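Local coordinates for oxidoreductase, short chain dehydrogenase/reductase family protein (Bifidobacterium adolescentis L2-32, PDB 6OW4) that acts as an NADH-dependent 20beta-hydroxysteroid dehydrogenase of the short-chain dehydrogenase/reductase family, at residues Leu34-Met39 with Ala276-Thr281; Gln114-Leu119 with His164-Glu169; Ala266-Phe271 with Thr283-Asp288; Val106-Leu111 with Gly160-Glu165. All coordinates share one frame; numbering follows the deposited sequence.

After helix 12-20 the chain reaches 34-39, just before the opening strand 42-47 of the Rossmann sheet. Contact 1 joins it to 276-281 and so closes a loop that holds most of the fold. Contacts 4 and 2 nest inside that loop. Both pair helix 105-119 with helix 142-170. The centres of these two contacts are 8 Å apart, and they meet where L115 touches I162. Contact 3 comes later in the chain and closes a short loop between helix 262-273 and strand 284-287. It crosses contact 1, because 276-281 lies between its two segments, and S277 OG is probably hydrogen-bonded to F271 O. Contacts 1 and 3 touch the second subunit; contacts 2 and 4 touch the third.

Contact 1: Leu34-Met39 with Ala276-Thr281; sequences LDKFSM and ASSYVT
F37 and A276 make the apolar part of this contact. The methyl A276 CB lies over one face of the F37 ring in a CH-pi contact, 3.6 Å from the ring centroid and 24° off the normal. A276 CB sits toward the rim, 3.3 Å from F37 CE2. F37 CG is anti to its own carbonyl carbon (chi1 -61°), which swings the ring in beneath the methyl. An alanine in place of F37 would probably take the ring face away from the A276 methyl, open a gap beside it and remove the meeting with F37 of the second subunit. The direct polar link is weak: A276 N reaches K36 O at 3.4 Å, with an N-H...O angle of 128°. A water adds a bridge: the extended K36 chain carries NZ to it at 2.6 Å, and it donates to S278 OG at 3.1 Å. At the subunit interface K36 NZ also forms a salt bridge with D263, and S278 OG is hydrogen-bonded to E264, both of the second subunit. The contact joins the 3-10 turn ahead of strand 42-47 to the loop between helix 262-273 and strand 284-287, and F37 and A276 both rest on F271 of that helix.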
loop_
_atom_site.group_PDB
_atom_site.type_symbol
_atom_site.label_atom_id
_atom_site.label_comp_id
_atom_site.label_asym_id
_atom_site.label_seq_id
_atom_site.Cartn_x
_atom_site.Cartn_y
_atom_site.Cartn_z
ATOM N N LEU F 34 -25.690 -12.137 14.328
ATOM C CA LEU F 34 -26.539 -11.588 13.231
ATOM C C LEU F 34 -27.111 -10.225 13.645
ATOM O O LEU F 34 -27.342 -9.395 12.742
ATOM C CB LEU F 34 -27.667 -12.573 12.895
ATOM C CG LEU F 34 -27.280 -13.846 12.137
ATOM C CD1 LEU F 34 -26.234 -13.573 11.062
ATOM C CD2 LEU F 34 -26.796 -14.932 13.085
ATOM N N ASP F 35 -27.324 -10.002 14.949
ATOM C CA ASP F 35 -27.852 -8.728 15.513
ATOM C C ASP F 35 -26.925 -7.563 15.145
ATOM O O ASP F 35 -27.419 -6.422 15.083
ATOM C CB ASP F 35 -28.001 -8.790 17.036
ATOM C CG ASP F 35 -29.111 -9.704 17.527
ATOM O OD1 ASP F 35 -30.159 -9.773 16.853
ATOM O OD2 ASP F 35 -28.918 -10.333 18.589
ATOM N N LYS F 36 -25.636 -7.837 14.925
ATOM C CA LYS F 36 -24.597 -6.817 14.619
ATOM C C LYS F 36 -24.897 -6.119 13.285
ATOM O O LYS F 36 -24.530 -4.940 13.155
ATOM C CB LYS F 36 -23.211 -7.466 14.588
ATOM C CG LYS F 36 -22.709 -7.957 15.938
ATOM C CD LYS F 36 -21.210 -8.120 15.995
ATOM C CE LYS F 36 -20.657 -8.056 17.401
ATOM N NZ LYS F 36 -19.205 -7.761 17.395
ATOM N N PHE F 37 -25.534 -6.820 12.341
ATOM C CA PHE F 37 -25.822 -6.338 10.963
ATOM C C PHE F 37 -27.150 -5.572 10.923
ATOM O O PHE F 37 -27.513 -5.056 9.846
ATOM C CB PHE F 37 -25.823 -7.516 9.986
ATOM C CG PHE F 37 -24.505 -8.243 9.913
ATOM C CD1 PHE F 37 -24.230 -9.297 10.770
ATOM C CD2 PHE F 37 -23.531 -7.855 9.006
ATOM C CE1 PHE F 37 -23.013 -9.959 10.709
ATOM C CE2 PHE F 37 -22.314 -8.519 8.946
ATOM C CZ PHE F 37 -22.058 -9.569 9.797
ATOM N N SER F 38 -27.856 -5.501 12.057
ATOM C CA SER F 38 -29.082 -4.682 12.237
ATOM C C SER F 38 -28.718 -3.196 12.154
ATOM O O SER F 38 -27.568 -2.844 12.481
ATOM C CB SER F 38 -29.772 -5.003 13.537
ATOM O OG SER F 38 -30.851 -4.111 13.775
ATOM N N MET F 39 -29.668 -2.368 11.720
ATOM C CA MET F 39 -29.555 -0.886 11.718
ATOM C C MET F 39 -30.833 -0.292 12.325
ATOM O O MET F 39 -31.213 0.828 11.932
ATOM C CB MET F 39 -29.347 -0.356 10.295
ATOM C CG MET F 39 -28.038 -0.796 9.659
ATOM S SD MET F 39 -26.572 -0.060 10.442
ATOM C CE MET F 39 -26.820 1.675 10.070
ATOM N N ALA F 276 -21.136 -4.726 12.888
ATOM C CA ALA F 276 -20.358 -5.862 12.341
ATOM C C ALA F 276 -18.905 -5.432 12.093
ATOM O O ALA F 276 -18.018 -6.305 12.144
ATOM C CB ALA F 276 -21.008 -6.373 11.078
ATOM N N SER F 277 -18.674 -4.138 11.839
ATOM C CA SER F 277 -17.342 -3.542 11.545
ATOM C C SER F 277 -16.934 -2.557 12.650
ATOM O O SER F 277 -16.194 -1.603 12.339
ATOM C CB SER F 277 -17.370 -2.873 10.198
ATOM O OG SER F 277 -18.290 -1.790 10.199
ATOM N N SER F 278 -17.355 -2.808 13.894
ATOM C CA SER F 278 -17.217 -1.886 15.055
ATOM C C SER F 278 -15.744 -1.603 15.392
ATOM O O SER F 278 -15.497 -0.584 16.064
ATOM C CB SER F 278 -17.958 -2.411 16.263
ATOM O OG SER F 278 -17.587 -3.751 16.541
ATOM N N TYR F 279 -14.803 -2.458 14.968
ATOM C CA TYR F 279 -13.341 -2.252 15.163
ATOM C C TYR F 279 -12.647 -2.027 13.812
ATOM O O TYR F 279 -11.420 -2.258 13.712
ATOM C CB TYR F 279 -12.720 -3.430 15.916
ATOM C CG TYR F 279 -11.415 -3.112 16.604
ATOM C CD1 TYR F 279 -11.350 -2.150 17.599
ATOM C CD2 TYR F 279 -10.245 -3.774 16.267
ATOM C CE1 TYR F 279 -10.156 -1.849 18.238
ATOM C CE2 TYR F 279 -9.043 -3.485 16.895
ATOM C CZ TYR F 279 -8.997 -2.517 17.884
ATOM O OH TYR F 279 -7.818 -2.231 18.508
ATOM N N VAL F 280 -13.404 -1.571 12.809
ATOM C CA VAL F 280 -12.884 -1.202 11.459
ATOM C C VAL F 280 -13.032 0.314 11.294
ATOM O O VAL F 280 -14.177 0.803 11.321
ATOM C CB VAL F 280 -13.612 -1.965 10.334
ATOM C CG1 VAL F 280 -12.913 -1.791 8.993
ATOM C CG2 VAL F 280 -13.776 -3.441 10.663
ATOM N N THR F 281 -11.912 1.024 11.146
ATOM C CA THR F 281 -11.869 2.486 10.874
ATOM C C THR F 281 -10.559 2.833 10.158
ATOM O O THR F 281 -9.542 2.177 10.436
ATOM C CB THR F 281 -12.064 3.287 12.168
ATOM O OG1 THR F 281 -12.281 4.653 11.817
ATOM C CG2 THR F 281 -10.892 3.182 13.120
HETATM O O HOH W 1 -18.319 -6.471 15.311
#

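Contact 2: Gln114-Leu119 with His164-Glu169; sequences QLVEQL and HEIMRE
V116 and I166 face each other between two helices, and their side chains slide past one another in opposite directions. One branch of the valine does the touching. V116 CG2 lies 3.8 Å from I166 CG1 and 4.0 Å from I166 CD1, so a single methyl rests alongside the outer half of the isoleucine chain. I166 CG1 stands anti to its own carbonyl carbon (chi1 -71°), and CD1 continues outward with chi2 at 159°. This nearly extended arm carries CD1 across to the other helix. I166 CD1 comes within 4.3 Å of L115 CB, a looser contact made at the root of the leucine. I166 thus meets two consecutive residues, V116 more closely than L115. The closest CA pair is V116 CA and I166 CA, 7.5 Å apart, and the contact between the segments is wholly apolar. Some polar side chains bond within their own helix. Q118 NE2 donates to Q114 OE1 at 2.7 Å. R168 NE donates to H164 O at 3.1 Å with an N-H...O angle of 161°; that oxygen lies in the guanidinium plane, while the donor stands above the carbonyl plane. R168 also has a salt bridge to D139 of the third subunit. Helices 105-119 and 142-170 are neighbours on the Rossmann sheet of the SDR fold. A salt bridge from E169 to K112 also links them, I166 further touches V122 in the loop leading to strand 124-127, and L119 packs on I96 of strand 96-99.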
loop_
_atom_site.group_PDB
_atom_site.type_symbol
_atom_site.label_atom_id
_atom_site.label_comp_id
_atom_site.label_asym_id
_atom_site.label_seq_id
_atom_site.Cartn_x
_atom_site.Cartn_y
_atom_site.Cartn_z
ATOM N N GLN F 114 -31.968 20.413 7.606
ATOM C CA GLN F 114 -33.146 19.556 7.292
ATOM C C GLN F 114 -32.895 18.116 7.756
ATOM O O GLN F 114 -33.863 17.477 8.216
ATOM C CB GLN F 114 -33.480 19.629 5.801
ATOM C CG GLN F 114 -34.069 20.969 5.383
ATOM C CD GLN F 114 -35.139 21.429 6.343
ATOM O OE1 GLN F 114 -36.131 20.740 6.569
ATOM N NE2 GLN F 114 -34.931 22.595 6.934
ATOM N N LEU F 115 -31.656 17.626 7.640
ATOM C CA LEU F 115 -31.245 16.291 8.151
ATOM C C LEU F 115 -31.575 16.202 9.647
ATOM O O LEU F 115 -32.198 15.206 10.049
ATOM C CB LEU F 115 -29.748 16.076 7.901
ATOM C CG LEU F 115 -29.368 15.656 6.482
ATOM C CD1 LEU F 115 -27.862 15.716 6.285
ATOM C CD2 LEU F 115 -29.891 14.263 6.162
ATOM N N VAL F 116 -31.191 17.216 10.427
ATOM C CA VAL F 116 -31.404 17.269 11.906
ATOM C C VAL F 116 -32.910 17.364 12.193
ATOM O O VAL F 116 -33.389 16.606 13.059
ATOM C CB VAL F 116 -30.628 18.437 12.550
ATOM C CG1 VAL F 116 -30.963 18.605 14.025
ATOM C CG2 VAL F 116 -29.124 18.284 12.369
ATOM N N GLU F 117 -33.624 18.250 11.489
ATOM C CA GLU F 117 -35.048 18.593 11.765
ATOM C C GLU F 117 -35.977 17.467 11.293
ATOM O O GLU F 117 -36.764 16.973 12.123
ATOM C CB GLU F 117 -35.432 19.914 11.094
ATOM C CG GLU F 117 -34.947 21.140 11.847
ATOM C CD GLU F 117 -35.431 22.464 11.278
ATOM O OE1 GLU F 117 -35.943 22.469 10.138
ATOM O OE2 GLU F 117 -35.295 23.488 11.977
ATOM N N GLN F 118 -35.904 17.094 10.011
ATOM C CA GLN F 118 -36.859 16.152 9.364
ATOM C C GLN F 118 -36.586 14.716 9.829
ATOM O O GLN F 118 -37.568 13.970 10.018
ATOM C CB GLN F 118 -36.789 16.263 7.838
ATOM C CG GLN F 118 -37.250 17.616 7.306
ATOM C CD GLN F 118 -37.414 17.655 5.805
ATOM O OE1 GLN F 118 -37.487 16.626 5.136
ATOM N NE2 GLN F 118 -37.487 18.859 5.260
ATOM N N LEU F 119 -35.314 14.345 10.016
ATOM C CA LEU F 119 -34.881 12.948 10.297
ATOM C C LEU F 119 -34.718 12.742 11.810
ATOM O O LEU F 119 -35.238 11.730 12.324
ATOM C CB LEU F 119 -33.572 12.671 9.549
ATOM C CG LEU F 119 -33.415 11.266 8.970
ATOM C CD1 LEU F 119 -34.502 10.964 7.948
ATOM C CD2 LEU F 119 -32.042 11.099 8.339
ATOM N N HIS F 164 -20.296 14.424 10.449
ATOM C CA HIS F 164 -19.548 14.272 11.728
ATOM C C HIS F 164 -19.723 15.526 12.596
ATOM O O HIS F 164 -19.486 15.425 13.816
ATOM C CB HIS F 164 -18.081 13.881 11.477
ATOM C CG HIS F 164 -17.220 14.944 10.883
ATOM N ND1 HIS F 164 -16.866 16.084 11.576
ATOM C CD2 HIS F 164 -16.597 15.021 9.687
ATOM C CE1 HIS F 164 -16.084 16.830 10.823
ATOM N NE2 HIS F 164 -15.903 16.199 9.658
ATOM N N GLU F 165 -20.135 16.651 12.002
ATOM C CA GLU F 165 -20.535 17.883 12.739
ATOM C C GLU F 165 -21.786 17.582 13.575
ATOM O O GLU F 165 -21.763 17.864 14.789
ATOM C CB GLU F 165 -20.785 19.048 11.779
ATOM C CG GLU F 165 -19.536 19.857 11.467
ATOM C CD GLU F 165 -19.709 20.938 10.411
ATOM O OE1 GLU F 165 -20.827 21.077 9.878
ATOM O OE2 GLU F 165 -18.720 21.642 10.124
ATOM N N ILE F 166 -22.827 17.029 12.944
ATOM C CA ILE F 166 -24.123 16.658 13.589
ATOM C C ILE F 166 -23.847 15.687 14.744
ATOM O O ILE F 166 -24.401 15.902 15.839
ATOM C CB ILE F 166 -25.106 16.060 12.559
ATOM C CG1 ILE F 166 -25.622 17.124 11.587
ATOM C CG2 ILE F 166 -26.255 15.339 13.253
ATOM C CD1 ILE F 166 -26.157 16.568 10.283
ATOM N N MET F 167 -23.024 14.663 14.492
ATOM C CA MET F 167 -22.718 13.559 15.441
ATOM C C MET F 167 -22.158 14.133 16.746
ATOM O O MET F 167 -22.703 13.802 17.817
ATOM C CB MET F 167 -21.703 12.588 14.835
ATOM C CG MET F 167 -22.291 11.710 13.750
ATOM S SD MET F 167 -21.024 10.831 12.810
ATOM C CE MET F 167 -22.026 10.055 11.545
ATOM N N ARG F 168 -21.111 14.956 16.652
ATOM C CA ARG F 168 -20.430 15.576 17.820
ATOM C C ARG F 168 -21.384 16.561 18.504
ATOM O O ARG F 168 -21.465 16.534 19.748
ATOM C CB ARG F 168 -19.135 16.260 17.374
ATOM C CG ARG F 168 -18.066 15.290 16.895
ATOM C CD ARG F 168 -16.813 16.020 16.463
ATOM N NE ARG F 168 -17.017 16.754 15.223
ATOM C CZ ARG F 168 -16.206 17.697 14.755
ATOM N NH1 ARG F 168 -15.118 18.042 15.426
ATOM N NH2 ARG F 168 -16.488 18.298 13.613
ATOM N N GLU F 169 -22.089 17.379 17.716
ATOM C CA GLU F 169 -23.080 18.380 18.203
ATOM C C GLU F 169 -24.211 17.670 18.956
ATOM O O GLU F 169 -24.725 18.261 19.926
ATOM C CB GLU F 169 -23.627 19.208 17.040
ATOM C CG GLU F 169 -22.658 20.272 16.554
ATOM C CD GLU F 169 -23.003 20.898 15.214
ATOM O OE1 GLU F 169 -24.147 20.712 14.753
ATOM O OE2 GLU F 169 -22.127 21.567 14.631
#

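Contact 3: Ala266-Phe271 with Thr283-Asp288; sequences ASTVLF and TDIRVD
T268 of the helix meets both I285 and V287 of the strand, and this is the closely packed part of the contact. T268 CG2 lies 3.9 Å from I285 CG2 and 4.0 Å from V287 CG2, so the threonine methyl touches both residues. T268 OG1 is 3.7 Å from V287 CG2. This hydroxyl stands anti to its own carbonyl carbon (chi1 -57°), beside the backbone N, and makes a weak hydrogen bond back to E264 O. Against the valine methyl it makes only a packing contact. The second pair is F271 and I285, which cross at about a right angle. I285 CD1 approaches the ring at its edge, in the ring plane, 3.8 Å from F271 CE2.

Strand 284-287 is the last strand of the parallel Rossmann sheet in this chain. Helix 262-273 lies in the beta-alpha-beta crossover from strand 223-230 to it, running nearly antiparallel to the strand at 165°, with the two axes 10.4 Å apart. V287 also lies near the cofactor, its side chain about 8 Å from that of L53 and about 9 Å from bound NAD.

On the far side of the strand the residues are partly exposed: R286 points away from the helix, and D284 OD1 is hydrogen-bonded to T227 and S229 of the adjacent strand 223-230. On the helix side F271 stacks on F271 of the second subunit, and V287 touches Y279 of that subunit.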
loop_
_atom_site.group_PDB
_atom_site.type_symbol
_atom_site.label_atom_id
_atom_site.label_comp_id
_atom_site.label_asym_id
_atom_site.label_seq_id
_atom_site.Cartn_x
_atom_site.Cartn_y
_atom_site.Cartn_z
ATOM N N ALA F 266 -24.127 -2.780 -1.733
ATOM C CA ALA F 266 -25.124 -2.495 -0.672
ATOM C C ALA F 266 -24.773 -3.272 0.604
ATOM O O ALA F 266 -24.826 -2.673 1.695
ATOM C CB ALA F 266 -26.511 -2.831 -1.164
ATOM N N SER F 267 -24.418 -4.554 0.470
ATOM C CA SER F 267 -24.047 -5.452 1.597
ATOM C C SER F 267 -22.763 -4.950 2.279
ATOM O O SER F 267 -22.676 -5.056 3.519
ATOM C CB SER F 267 -23.920 -6.884 1.132
ATOM O OG SER F 267 -23.357 -6.952 -0.170
ATOM N N THR F 268 -21.812 -4.416 1.505
ATOM C CA THR F 268 -20.526 -3.858 2.010
ATOM C C THR F 268 -20.806 -2.581 2.811
ATOM O O THR F 268 -20.210 -2.428 3.892
ATOM C CB THR F 268 -19.532 -3.598 0.869
ATOM O OG1 THR F 268 -19.336 -4.822 0.159
ATOM C CG2 THR F 268 -18.196 -3.081 1.354
ATOM N N VAL F 269 -21.671 -1.702 2.292
ATOM C CA VAL F 269 -22.099 -0.440 2.971
ATOM C C VAL F 269 -22.759 -0.808 4.305
ATOM O O VAL F 269 -22.416 -0.182 5.324
ATOM C CB VAL F 269 -23.040 0.401 2.083
ATOM C CG1 VAL F 269 -23.712 1.526 2.859
ATOM C CG2 VAL F 269 -22.315 0.956 0.866
ATOM N N LEU F 270 -23.665 -1.789 4.290
ATOM C CA LEU F 270 -24.367 -2.290 5.503
ATOM C C LEU F 270 -23.329 -2.709 6.551
ATOM O O LEU F 270 -23.444 -2.252 7.706
ATOM C CB LEU F 270 -25.280 -3.457 5.118
ATOM C CG LEU F 270 -26.047 -4.104 6.272
ATOM C CD1 LEU F 270 -26.755 -3.058 7.120
ATOM C CD2 LEU F 270 -27.047 -5.125 5.751
ATOM N N PHE F 271 -22.349 -3.529 6.155
ATOM C CA PHE F 271 -21.264 -4.050 7.029
ATOM C C PHE F 271 -20.528 -2.883 7.702
ATOM O O PHE F 271 -20.342 -2.926 8.933
ATOM C CB PHE F 271 -20.299 -4.935 6.231
ATOM C CG PHE F 271 -19.047 -5.329 6.977
ATOM C CD1 PHE F 271 -19.108 -6.193 8.061
ATOM C CD2 PHE F 271 -17.808 -4.832 6.601
ATOM C CE1 PHE F 271 -17.960 -6.549 8.751
ATOM C CE2 PHE F 271 -16.661 -5.190 7.293
ATOM C CZ PHE F 271 -16.739 -6.050 8.365
ATOM N N THR F 283 -9.625 2.464 7.050
ATOM C CA THR F 283 -9.200 1.466 6.033
ATOM C C THR F 283 -10.156 1.500 4.835
ATOM O O THR F 283 -11.159 2.238 4.883
ATOM C CB THR F 283 -9.088 0.060 6.638
ATOM O OG1 THR F 283 -8.433 -0.760 5.671
ATOM C CG2 THR F 283 -10.422 -0.549 7.013
ATOM N N ASP F 284 -9.830 0.722 3.802
ATOM C CA ASP F 284 -10.587 0.623 2.530
ATOM C C ASP F 284 -11.016 -0.831 2.323
ATOM O O ASP F 284 -10.227 -1.732 2.657
ATOM C CB ASP F 284 -9.735 1.094 1.351
ATOM C CG ASP F 284 -10.446 0.996 0.014
ATOM O OD1 ASP F 284 -11.534 1.594 -0.117
ATOM O OD2 ASP F 284 -9.913 0.310 -0.881
ATOM N N ILE F 285 -12.217 -1.043 1.784
ATOM C CA ILE F 285 -12.703 -2.380 1.333
ATOM C C ILE F 285 -12.914 -2.308 -0.183
ATOM O O ILE F 285 -13.851 -1.612 -0.623
ATOM C CB ILE F 285 -13.968 -2.806 2.106
ATOM C CG1 ILE F 285 -13.737 -2.727 3.619
ATOM C CG2 ILE F 285 -14.424 -4.191 1.667
ATOM C CD1 ILE F 285 -14.840 -3.328 4.466
ATOM N N ARG F 286 -12.043 -2.979 -0.943
ATOM C CA ARG F 286 -12.140 -3.096 -2.420
ATOM C C ARG F 286 -13.194 -4.156 -2.754
ATOM O O ARG F 286 -13.133 -5.255 -2.170
ATOM C CB ARG F 286 -10.778 -3.446 -3.026
ATOM C CG ARG F 286 -9.688 -2.435 -2.700
ATOM C CD ARG F 286 -8.378 -2.699 -3.416
ATOM N NE ARG F 286 -7.264 -2.059 -2.725
ATOM C CZ ARG F 286 -6.019 -1.979 -3.190
ATOM N NH1 ARG F 286 -5.710 -2.495 -4.367
ATOM N NH2 ARG F 286 -5.084 -1.377 -2.477
ATOM N N VAL F 287 -14.129 -3.818 -3.644
ATOM C CA VAL F 287 -15.207 -4.723 -4.139
ATOM C C VAL F 287 -15.119 -4.740 -5.669
ATOM O O VAL F 287 -15.936 -4.060 -6.317
ATOM C CB VAL F 287 -16.588 -4.270 -3.625
ATOM C CG1 VAL F 287 -17.667 -5.302 -3.909
ATOM C CG2 VAL F 287 -16.554 -3.940 -2.140
ATOM N N ASP F 288 -14.144 -5.481 -6.211
ATOM C CA ASP F 288 -13.687 -5.361 -7.623
ATOM C C ASP F 288 -13.562 -6.728 -8.313
ATOM O O ASP F 288 -13.026 -6.759 -9.441
ATOM C CB ASP F 288 -12.348 -4.623 -7.684
ATOM C CG ASP F 288 -11.203 -5.330 -6.975
ATOM O OD1 ASP F 288 -11.447 -6.400 -6.378
ATOM O OD2 ASP F 288 -10.076 -4.806 -7.024
#

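Contact 4: Val106-Leu111 with Gly160-Glu165; sequences VQVAEL and GRIAHE
I162 reaches from helix 142-170 into the face of helix 105-119, where V108 and L111 receive it. Its CB points toward the other helix and splits into two branches. The methyl branch, I162 CG2, stands anti to the carbonyl carbon and meets V108 CG1 at 3.8 Å. The longer branch starts at CG1, which sits between the backbone N and the carbonyl carbon (chi1 63°). This rotamer leaves CG2 to the valine methyl, while the CG1 arm heads for the backbone of V108 and for L111. From CG1 the chain runs on nearly extended, with chi2 at 161°. The tip, I162 CD1, lies 3.9 Å from V108 O and 4.0 Å from L111 CD2. I162 thus meets V108 at its CG1 methyl and at its backbone oxygen, and L111 at CD2.

The two helices pack side by side on one face of the parallel Rossmann sheet, and the contact lies close to the cofactor side. The V108 side chain is about 5 Å from that of V102, a residue that binds NAD, and about 8 Å from the bound NAD itself. V108 and L111 both touch C100, in the loop that follows strand 96-99.

The approaches differ in direction. L111 meets I162 at about a right angle, while V108 and I162 cross obliquely. I162 also packs on K112 and L115, further along helix 105-119. Beside this apolar patch, R161 NE pairs with E165 OE2 at 3.1 Å, a salt bridge whose hydrogen bond is weak at 126°. R161 NH1 has a further salt bridge to E142 of the third subunit.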
loop_
_atom_site.group_PDB
_atom_site.type_symbol
_atom_site.label_atom_id
_atom_site.label_comp_id
_atom_site.label_asym_id
_atom_site.label_seq_id
_atom_site.Cartn_x
_atom_site.Cartn_y
_atom_site.Cartn_z
ATOM N N VAL F 106 -24.404 26.749 0.253
ATOM C CA VAL F 106 -25.730 27.244 0.737
ATOM C C VAL F 106 -26.691 26.057 0.884
ATOM O O VAL F 106 -27.404 26.001 1.907
ATOM C CB VAL F 106 -26.310 28.314 -0.209
ATOM C CG1 VAL F 106 -27.766 28.627 0.103
ATOM C CG2 VAL F 106 -25.475 29.587 -0.202
ATOM N N GLN F 107 -26.724 25.165 -0.113
ATOM C CA GLN F 107 -27.607 23.968 -0.139
ATOM C C GLN F 107 -27.116 22.954 0.903
ATOM O O GLN F 107 -27.973 22.338 1.571
ATOM C CB GLN F 107 -27.653 23.359 -1.542
ATOM C CG GLN F 107 -28.270 24.284 -2.582
ATOM C CD GLN F 107 -28.615 23.581 -3.873
ATOM O OE1 GLN F 107 -29.084 22.447 -3.882
ATOM N NE2 GLN F 107 -28.394 24.262 -4.985
ATOM N N VAL F 108 -25.793 22.797 1.034
ATOM C CA VAL F 108 -25.132 21.880 2.012
ATOM C C VAL F 108 -25.448 22.360 3.435
ATOM O O VAL F 108 -25.760 21.507 4.293
ATOM C CB VAL F 108 -23.612 21.792 1.770
ATOM C CG1 VAL F 108 -22.889 21.089 2.910
ATOM C CG2 VAL F 108 -23.289 21.115 0.446
ATOM N N ALA F 109 -25.354 23.672 3.675
ATOM C CA ALA F 109 -25.656 24.328 4.969
ATOM C C ALA F 109 -27.130 24.109 5.331
ATOM O O ALA F 109 -27.420 23.923 6.531
ATOM C CB ALA F 109 -25.321 25.797 4.896
ATOM N N GLU F 110 -28.021 24.129 4.331
ATOM C CA GLU F 110 -29.488 23.954 4.513
ATOM C C GLU F 110 -29.820 22.460 4.637
ATOM O O GLU F 110 -30.769 22.137 5.376
ATOM C CB GLU F 110 -30.257 24.615 3.367
ATOM C CG GLU F 110 -31.766 24.640 3.572
ATOM C CD GLU F 110 -32.249 25.296 4.857
ATOM O OE1 GLU F 110 -31.576 26.229 5.339
ATOM O OE2 GLU F 110 -33.298 24.869 5.377
ATOM N N LEU F 111 -29.076 21.586 3.949
ATOM C CA LEU F 111 -29.221 20.106 4.057
ATOM C C LEU F 111 -28.952 19.678 5.505
ATOM O O LEU F 111 -29.744 18.877 6.038
ATOM C CB LEU F 111 -28.250 19.412 3.096
ATOM C CG LEU F 111 -28.311 17.883 3.093
ATOM C CD1 LEU F 111 -29.628 17.391 2.508
ATOM C CD2 LEU F 111 -27.135 17.291 2.331
ATOM N N GLY F 160 -19.349 15.148 3.983
ATOM C CA GLY F 160 -18.689 14.405 5.073
ATOM C C GLY F 160 -18.601 15.237 6.341
ATOM O O GLY F 160 -18.800 14.669 7.427
ATOM N N ARG F 161 -18.331 16.540 6.208
ATOM C CA ARG F 161 -18.102 17.467 7.350
ATOM C C ARG F 161 -19.398 17.633 8.154
ATOM O O ARG F 161 -19.343 17.487 9.393
ATOM C CB ARG F 161 -17.581 18.824 6.865
ATOM C CG ARG F 161 -16.981 19.684 7.970
ATOM C CD ARG F 161 -16.769 21.129 7.557
ATOM N NE ARG F 161 -18.006 21.736 7.079
ATOM C CZ ARG F 161 -18.175 22.341 5.902
ATOM N NH1 ARG F 161 -17.173 22.463 5.046
ATOM N NH2 ARG F 161 -19.357 22.840 5.589
ATOM N N ILE F 162 -20.518 17.916 7.481
ATOM C CA ILE F 162 -21.838 18.161 8.140
ATOM C C ILE F 162 -22.283 16.886 8.869
ATOM O O ILE F 162 -22.959 17.012 9.904
ATOM C CB ILE F 162 -22.905 18.675 7.147
ATOM C CG1 ILE F 162 -23.239 17.660 6.048
ATOM C CG2 ILE F 162 -22.488 20.017 6.564
ATOM C CD1 ILE F 162 -24.562 17.920 5.364
ATOM N N ALA F 163 -21.902 15.711 8.360
ATOM C CA ALA F 163 -22.238 14.388 8.939
ATOM C C ALA F 163 -21.618 14.258 10.336
ATOM O O ALA F 163 -22.378 14.019 11.297
ATOM C CB ALA F 163 -21.777 13.283 8.022
ATOM N N HIS F 164 -20.296 14.424 10.449
ATOM C CA HIS F 164 -19.548 14.272 11.728
ATOM C C HIS F 164 -19.723 15.526 12.596
ATOM O O HIS F 164 -19.486 15.425 13.816
ATOM C CB HIS F 164 -18.081 13.881 11.477
ATOM C CG HIS F 164 -17.220 14.944 10.883
ATOM N ND1 HIS F 164 -16.866 16.084 11.576
ATOM C CD2 HIS F 164 -16.597 15.021 9.687
ATOM C CE1 HIS F 164 -16.084 16.830 10.823
ATOM N NE2 HIS F 164 -15.903 16.199 9.658
ATOM N N GLU F 165 -20.135 16.651 12.002
ATOM C CA GLU F 165 -20.535 17.883 12.739
ATOM C C GLU F 165 -21.786 17.582 13.575
ATOM O O GLU F 165 -21.763 17.864 14.789
ATOM C CB GLU F 165 -20.785 19.048 11.779
ATOM C CG GLU F 165 -19.536 19.857 11.467
ATOM C CD GLU F 165 -19.709 20.938 10.411
ATOM O OE1 GLU F 165 -20.827 21.077 9.878
ATOM O OE2 GLU F 165 -18.720 21.642 10.124
#